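Acetyltransferase (Elizabethkingia anophelis, PDB 6AO7) binds acetyl-CoA and, as a member of the GNAT family, probably transfers the acetyl group to an acceptor that is not established. Local coordinates at residues F127-R133 with D154-M160; Y26-L30 with I57-V62. One frame throughout, in Å; residues are numbered along the deposited sequence.

Interaction 1 of 2, residues F127-R133 with D154-M160; sequences FRITDIR and DMILLTM. With SO4 (sulfate ion), chain C.
A classic beta bulge interrupts the antiparallel pairing of edge strand 128-133 with strand 155-161, the last two strands of the GNAT sheet. Thr130 and Asp131 both face Leu157, whose O accepts Thr130 N at 2.8 Å and, on a longer and more bent bond, Asp131 N at 3.2 Å. Regular pairs flank the bulge: Arg128 with Thr159 on one side, Arg133 with Met155 on the other. The bulge turns Thr130 toward its partner strand, and with OG1 set between backbone N and carbonyl carbon (chi1 55°) its hydroxyl meets Thr159 OG1 at 2.8 Å; either may donate.

Beyond it, extended Arg133 runs alongside Met155, its NH1 3.6 Å from Met155 SD, while one guanidinium face rests on Leu157 CD1. Ile129 CG2 touches Ile156 CG2 at 3.8 Å on the other face of the sheet, where Ile129 and Ile132 also pack on Ile132 and Ile129 of the second subunit. At the start of the pair, Met160 CB lies over the Phe127 ring, 4.1 Å from its centroid, with the sulfur farther above the same ring as a Met-aromatic contact.

Arg128, bent at chi2 and chi3, turns away to salt-bridge Asp154 of the second subunit, as Asp154 does with Arg128 of that subunit. Its NH1 also binds O3 of a sulfate, probably from the crystallisation liquor, which Asn135 of the second subunit holds too. Backbone bonds thus join the two strands, strand 106-112 bonds the other edge of 155-161, and the two-donor grip on Leu157 O absorbs the extra residue.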
loop_
_atom_site.group_PDB
_atom_site.type_symbol
_atom_site.label_atom_id
_atom_site.label_comp_id
_atom_site.label_asym_id
_atom_site.label_seq_id
_atom_site.Cartn_x
_atom_site.Cartn_y
_atom_site.Cartn_z
ATOM N N PHE A 127 3.433 7.553 -9.504
ATOM C CA PHE A 127 2.850 6.253 -9.801
ATOM C C PHE A 127 1.524 6.098 -9.075
ATOM O O PHE A 127 1.399 6.464 -7.908
ATOM C CB PHE A 127 3.800 5.138 -9.376
ATOM C CG PHE A 127 4.996 4.999 -10.237
ATOM C CD1 PHE A 127 6.156 5.747 -10.000
ATOM C CD2 PHE A 127 4.990 4.091 -11.284
ATOM C CE1 PHE A 127 7.277 5.586 -10.804
ATOM C CE2 PHE A 127 6.100 3.937 -12.087
ATOM C CZ PHE A 127 7.250 4.685 -11.848
ATOM N N ARG A 128 0.530 5.562 -9.776
ATOM C CA ARG A 128 -0.765 5.245 -9.182
ATOM C C ARG A 128 -0.842 3.743 -8.954
ATOM O O ARG A 128 -0.355 2.964 -9.773
ATOM C CB ARG A 128 -1.914 5.681 -10.097
ATOM C CG ARG A 128 -1.960 7.171 -10.407
ATOM C CD ARG A 128 -2.771 7.958 -9.384
ATOM N NE ARG A 128 -4.189 7.588 -9.355
ATOM C CZ ARG A 128 -5.130 8.141 -10.118
ATOM N NH1 ARG A 128 -4.812 9.088 -10.985
ATOM N NH2 ARG A 128 -6.398 7.744 -10.013
ATOM N N ILE A 129 -1.479 3.326 -7.862
ATOM C CA ILE A 129 -1.680 1.895 -7.663
ATOM C C ILE A 129 -2.740 1.404 -8.646
ATOM O O ILE A 129 -3.832 1.975 -8.731
ATOM C CB ILE A 129 -2.064 1.605 -6.209
ATOM C CG1 ILE A 129 -0.954 2.077 -5.266
ATOM C CG2 ILE A 129 -2.360 0.135 -6.029
ATOM C CD1 ILE A 129 -1.283 1.843 -3.812
ATOM N N THR A 130 -2.410 0.372 -9.435
ATOM C CA THR A 130 -3.366 -0.026 -10.471
ATOM C C THR A 130 -3.771 -1.496 -10.466
ATOM O O THR A 130 -4.864 -1.822 -10.945
ATOM C CB THR A 130 -2.849 0.329 -11.868
ATOM O OG1 THR A 130 -1.546 -0.241 -12.083
ATOM C CG2 THR A 130 -2.816 1.847 -12.059
ATOM N N ASP A 131 -2.934 -2.393 -9.949
ATOM C CA ASP A 131 -3.195 -3.820 -10.115
ATOM C C ASP A 131 -2.612 -4.608 -8.953
ATOM O O ASP A 131 -1.586 -4.230 -8.383
ATOM C CB ASP A 131 -2.595 -4.356 -11.423
ATOM C CG ASP A 131 -3.275 -3.805 -12.653
ATOM O OD1 ASP A 131 -4.334 -4.348 -13.030
ATOM O OD2 ASP A 131 -2.749 -2.831 -13.240
ATOM N N ILE A 132 -3.268 -5.722 -8.619
ATOM C CA ILE A 132 -2.744 -6.694 -7.660
ATOM C C ILE A 132 -2.473 -8.003 -8.396
ATOM O O ILE A 132 -3.343 -8.503 -9.117
ATOM C CB ILE A 132 -3.714 -6.927 -6.487
ATOM C CG1 ILE A 132 -4.235 -5.595 -5.951
ATOM C CG2 ILE A 132 -3.013 -7.715 -5.383
ATOM C CD1 ILE A 132 -3.127 -4.649 -5.572
ATOM N N ARG A 133 -1.282 -8.557 -8.206
ATOM C CA ARG A 133 -0.918 -9.878 -8.716
ATOM C C ARG A 133 -0.905 -10.855 -7.539
ATOM O O ARG A 133 0.103 -10.993 -6.848
ATOM C CB ARG A 133 0.443 -9.846 -9.413
ATOM C CG ARG A 133 0.508 -8.999 -10.673
ATOM C CD ARG A 133 1.896 -9.058 -11.313
ATOM N NE ARG A 133 1.948 -8.384 -12.610
ATOM C CZ ARG A 133 3.044 -8.279 -13.354
ATOM N NH1 ARG A 133 4.186 -8.806 -12.932
ATOM N NH2 ARG A 133 3.001 -7.646 -14.519
ATOM N N ASP A 154 2.002 -11.073 -2.469
ATOM C CA ASP A 154 1.377 -10.522 -3.660
ATOM C C ASP A 154 2.187 -9.346 -4.183
ATOM O O ASP A 154 2.888 -8.666 -3.430
ATOM C CB ASP A 154 -0.059 -10.066 -3.366
ATOM C CG ASP A 154 -0.856 -11.087 -2.565
ATOM O OD1 ASP A 154 -1.594 -10.677 -1.642
ATOM O OD2 ASP A 154 -0.752 -12.303 -2.841
ATOM N N MET A 155 2.109 -9.111 -5.488
ATOM C CA MET A 155 2.750 -7.945 -6.072
ATOM C C MET A 155 1.719 -6.842 -6.249
ATOM O O MET A 155 0.630 -7.088 -6.778
ATOM C CB MET A 155 3.406 -8.263 -7.413
ATOM C CG MET A 155 3.739 -7.006 -8.165
ATOM S SD MET A 155 4.694 -7.334 -9.638
ATOM C CE MET A 155 6.289 -7.648 -8.872
ATOM N N ILE A 156 2.056 -5.639 -5.783
ATOM C CA ILE A 156 1.274 -4.439 -6.049
ATOM C C ILE A 156 1.889 -3.732 -7.240
ATOM O O ILE A 156 3.067 -3.358 -7.206
ATOM C CB ILE A 156 1.241 -3.508 -4.829
ATOM C CG1 ILE A 156 0.742 -4.273 -3.615
ATOM C CG2 ILE A 156 0.390 -2.283 -5.135
ATOM C CD1 ILE A 156 0.894 -3.479 -2.345
ATOM N N LEU A 157 1.108 -3.556 -8.300
ATOM C CA LEU A 157 1.603 -2.937 -9.523
ATOM C C LEU A 157 1.149 -1.484 -9.558
ATOM O O LEU A 157 -0.035 -1.200 -9.358
ATOM C CB LEU A 157 1.084 -3.694 -10.749
ATOM C CG LEU A 157 1.940 -3.797 -12.015
ATOM C CD1 LEU A 157 3.186 -4.634 -11.768
ATOM C CD2 LEU A 157 1.140 -4.365 -13.172
ATOM N N LEU A 158 2.084 -0.574 -9.812
ATOM C CA LEU A 158 1.786 0.844 -9.937
ATOM C C LEU A 158 2.172 1.320 -11.329
ATOM O O LEU A 158 3.124 0.824 -11.922
ATOM C CB LEU A 158 2.533 1.693 -8.890
ATOM C CG LEU A 158 2.388 1.312 -7.417
ATOM C CD1 LEU A 158 3.467 0.310 -6.989
ATOM C CD2 LEU A 158 2.461 2.578 -6.520
ATOM N N THR A 159 1.444 2.316 -11.826
ATOM C CA THR A 159 1.548 2.743 -13.210
ATOM C C THR A 159 1.575 4.252 -13.269
ATOM O O THR A 159 0.790 4.922 -12.597
ATOM C CB THR A 159 0.373 2.260 -14.066
ATOM O OG1 THR A 159 0.258 0.837 -13.968
ATOM C CG2 THR A 159 0.584 2.654 -15.512
ATOM N N MET A 160 2.455 4.781 -14.103
ATOM C CA MET A 160 2.543 6.212 -14.331
ATOM C C MET A 160 2.308 6.474 -15.806
ATOM O O MET A 160 2.971 5.866 -16.651
ATOM C CB MET A 160 3.906 6.756 -13.919
ATOM C CG MET A 160 4.081 8.211 -14.255
ATOM S SD MET A 160 5.788 8.704 -14.003
ATOM C CE MET A 160 5.793 10.305 -14.805
HETATM S S SO4 C . -7.499 10.299 -13.960
HETATM O O1 SO4 C . -6.645 10.390 -15.140
HETATM O O2 SO4 C . -7.401 11.536 -13.190
HETATM O O3 SO4 C . -7.071 9.181 -13.127
HETATM O O4 SO4 C . -8.881 10.084 -14.385
#

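Interaction 2 of 2, residues Y26-L30 with I57-V62; sequences YDLLL and IIGCYV
A leucine methyl resting against bare backbone is the striking feature here: Leu28 CD1 approaches Gly59 N to 3.4 Å and Ile58 C to 3.7 Å. Gly59 belongs to a classic beta bulge in strand 56-65, where Ile58 and Gly59 both face Ala51. The side chain of Ile58 points away from the helix, so the methyl lies on main chain, with Gly59 CA 3.7 Å from Leu28 CD1. Leu28 points toward the strand; its CG is anti to the carbonyl carbon and CD1 continues the extended chain (chi2 -178°), which carries that methyl across to the peptide. The same CD1 is 3.9 Å from Ile57 O, so one leucine end spans the backbone from Ile57 to Gly59.

Cys60 joins both leucines. Its SG, held between the backbone N and the carbonyl carbon (chi1 61°), stands 3.7 Å from Leu28 CB and equally far from Leu29 CD2. A small, weakly polar thiol fits this apolar setting, filling the angle where the two side chains leave the helix. Leu29 leaves the helix to one side of the strand, yet its end comes nearer, and CD2 reaches Val62 CG2 at 3.8 Å with the two side chains crossing at about a right angle. Compact beta-branched valine provides a methyl close to the strand for this final touch.

The side chains meet through apolar groups, and the short helix lies at 58° to the strand with axes 8.3 Å apart. Helix 26-32 thus packs on one face of the GNAT sheet, with Leu28 about 7 Å (side chain to ligand) from bound acetyl-CoA. Leu48 of strand 47-53 touches Leu29 and Val62, helix 36-45 adds Ile39 against Leu29 and Leu43 against Val62, and helix 87-101 packs on Ile58 and Tyr61 at the opposite face.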
loop_
_atom_site.group_PDB
_atom_site.type_symbol
_atom_site.label_atom_id
_atom_site.label_comp_id
_atom_site.label_asym_id
_atom_site.label_seq_id
_atom_site.Cartn_x
_atom_site.Cartn_y
_atom_site.Cartn_z
ATOM N N TYR A 26 25.778 -7.155 -9.017
ATOM C CA TYR A 26 24.800 -8.091 -8.474
ATOM C C TYR A 26 24.497 -7.789 -7.015
ATOM O O TYR A 26 23.357 -7.969 -6.566
ATOM C CB TYR A 26 25.295 -9.523 -8.641
ATOM C CG TYR A 26 25.188 -10.016 -10.062
ATOM C CD1 TYR A 26 26.333 -10.209 -10.840
ATOM C CD2 TYR A 26 23.946 -10.276 -10.637
ATOM C CE1 TYR A 26 26.236 -10.659 -12.147
ATOM C CE2 TYR A 26 23.836 -10.727 -11.932
ATOM C CZ TYR A 26 24.988 -10.921 -12.686
ATOM O OH TYR A 26 24.880 -11.373 -13.981
ATOM N N ASP A 27 25.507 -7.346 -6.256
ATOM C CA ASP A 27 25.278 -6.902 -4.883
ATOM C C ASP A 27 24.093 -5.947 -4.812
ATOM O O ASP A 27 23.190 -6.110 -3.980
ATOM C CB ASP A 27 26.537 -6.233 -4.319
ATOM C CG ASP A 27 27.550 -7.233 -3.791
ATOM O OD1 ASP A 27 27.306 -8.453 -3.907
ATOM O OD2 ASP A 27 28.589 -6.796 -3.248
ATOM N N LEU A 28 24.059 -4.960 -5.707
ATOM C CA LEU A 28 22.948 -4.012 -5.698
ATOM C C LEU A 28 21.656 -4.645 -6.214
ATOM O O LEU A 28 20.607 -4.542 -5.564
ATOM C CB LEU A 28 23.309 -2.775 -6.515
ATOM C CG LEU A 28 24.353 -1.855 -5.890
ATOM C CD1 LEU A 28 24.593 -0.642 -6.790
ATOM C CD2 LEU A 28 23.914 -1.433 -4.488
ATOM N N LEU A 29 21.703 -5.287 -7.387
ATOM C CA LEU A 29 20.487 -5.866 -7.966
ATOM C C LEU A 29 19.823 -6.845 -7.003
ATOM O O LEU A 29 18.589 -6.887 -6.903
ATOM C CB LEU A 29 20.810 -6.555 -9.300
ATOM C CG LEU A 29 21.337 -5.606 -10.378
ATOM C CD1 LEU A 29 22.187 -6.338 -11.434
ATOM C CD2 LEU A 29 20.188 -4.829 -11.050
ATOM N N LEU A 30 20.629 -7.616 -6.262
ATOM C CA LEU A 30 20.096 -8.605 -5.337
ATOM C C LEU A 30 19.436 -7.965 -4.125
ATOM O O LEU A 30 18.662 -8.642 -3.444
ATOM C CB LEU A 30 21.203 -9.565 -4.883
ATOM C CG LEU A 30 21.661 -10.614 -5.914
ATOM C CD1 LEU A 30 22.995 -11.271 -5.516
ATOM C CD2 LEU A 30 20.591 -11.686 -6.130
ATOM N N ILE A 57 29.841 2.776 -7.752
ATOM C CA ILE A 57 28.476 2.431 -8.146
ATOM C C ILE A 57 27.655 2.256 -6.873
ATOM O O ILE A 57 27.866 1.311 -6.110
ATOM C CB ILE A 57 28.431 1.166 -9.008
ATOM C CG1 ILE A 57 29.365 1.305 -10.212
ATOM C CG2 ILE A 57 26.995 0.909 -9.487
ATOM C CD1 ILE A 57 28.967 2.420 -11.153
ATOM N N ILE A 58 26.716 3.169 -6.639
ATOM C CA ILE A 58 25.911 3.149 -5.425
ATOM C C ILE A 58 24.441 2.882 -5.700
ATOM O O ILE A 58 23.651 2.819 -4.754
ATOM C CB ILE A 58 26.064 4.463 -4.635
ATOM C CG1 ILE A 58 25.583 5.624 -5.503
ATOM C CG2 ILE A 58 27.515 4.659 -4.186
ATOM C CD1 ILE A 58 25.394 6.896 -4.752
ATOM N N GLY A 59 24.050 2.715 -6.951
ATOM C CA GLY A 59 22.658 2.439 -7.249
ATOM C C GLY A 59 22.535 2.008 -8.689
ATOM O O GLY A 59 23.479 2.141 -9.478
ATOM N N CYS A 60 21.348 1.494 -9.023
ATOM C CA CYS A 60 21.101 0.963 -10.361
ATOM C C CYS A 60 19.609 0.802 -10.570
ATOM O O CYS A 60 18.834 0.728 -9.610
ATOM C CB CYS A 60 21.799 -0.388 -10.573
ATOM S SG CYS A 60 21.245 -1.681 -9.419
ATOM N N TYR A 61 19.217 0.731 -11.841
ATOM C CA TYR A 61 17.871 0.292 -12.188
ATOM C C TYR A 61 17.900 -0.435 -13.535
ATOM O O TYR A 61 18.829 -0.278 -14.335
ATOM C CB TYR A 61 16.863 1.452 -12.213
ATOM C CG TYR A 61 17.093 2.544 -13.240
ATOM C CD1 TYR A 61 16.678 2.388 -14.569
ATOM C CD2 TYR A 61 17.665 3.765 -12.869
ATOM C CE1 TYR A 61 16.844 3.404 -15.493
ATOM C CE2 TYR A 61 17.836 4.795 -13.795
ATOM C CZ TYR A 61 17.422 4.605 -15.106
ATOM O OH TYR A 61 17.570 5.612 -16.034
ATOM N N VAL A 62 16.870 -1.250 -13.754
ATOM C CA VAL A 62 16.687 -2.006 -14.988
ATOM C C VAL A 62 15.324 -1.657 -15.577
ATOM O O VAL A 62 14.290 -1.792 -14.895
ATOM C CB VAL A 62 16.781 -3.520 -14.748
ATOM C CG1 VAL A 62 16.498 -4.272 -16.058
ATOM C CG2 VAL A 62 18.133 -3.875 -14.159
#

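Overall arrangement
From the N terminus, helix 26-32 comes first; the chain then passes through helix 36-45 and strand 47-53 before strand 56-65 packs against it, closing interaction 2. The middle of the sheet and helices 87-101 and 116-124 follow before interaction 1 opens at Phe127. Its loop, which includes helix 136-140 and a small hairpin, closes when the last strand pairs with 128-133. The two loops are in series, neither enclosing nor crossing the other. Their centres lie 22 Å apart on opposite sides of the chain's centre, joined through one mixed sheet: interaction 2 seats a helix on its N-terminal half, while interaction 1 finishes its C-terminal edge against the second subunit.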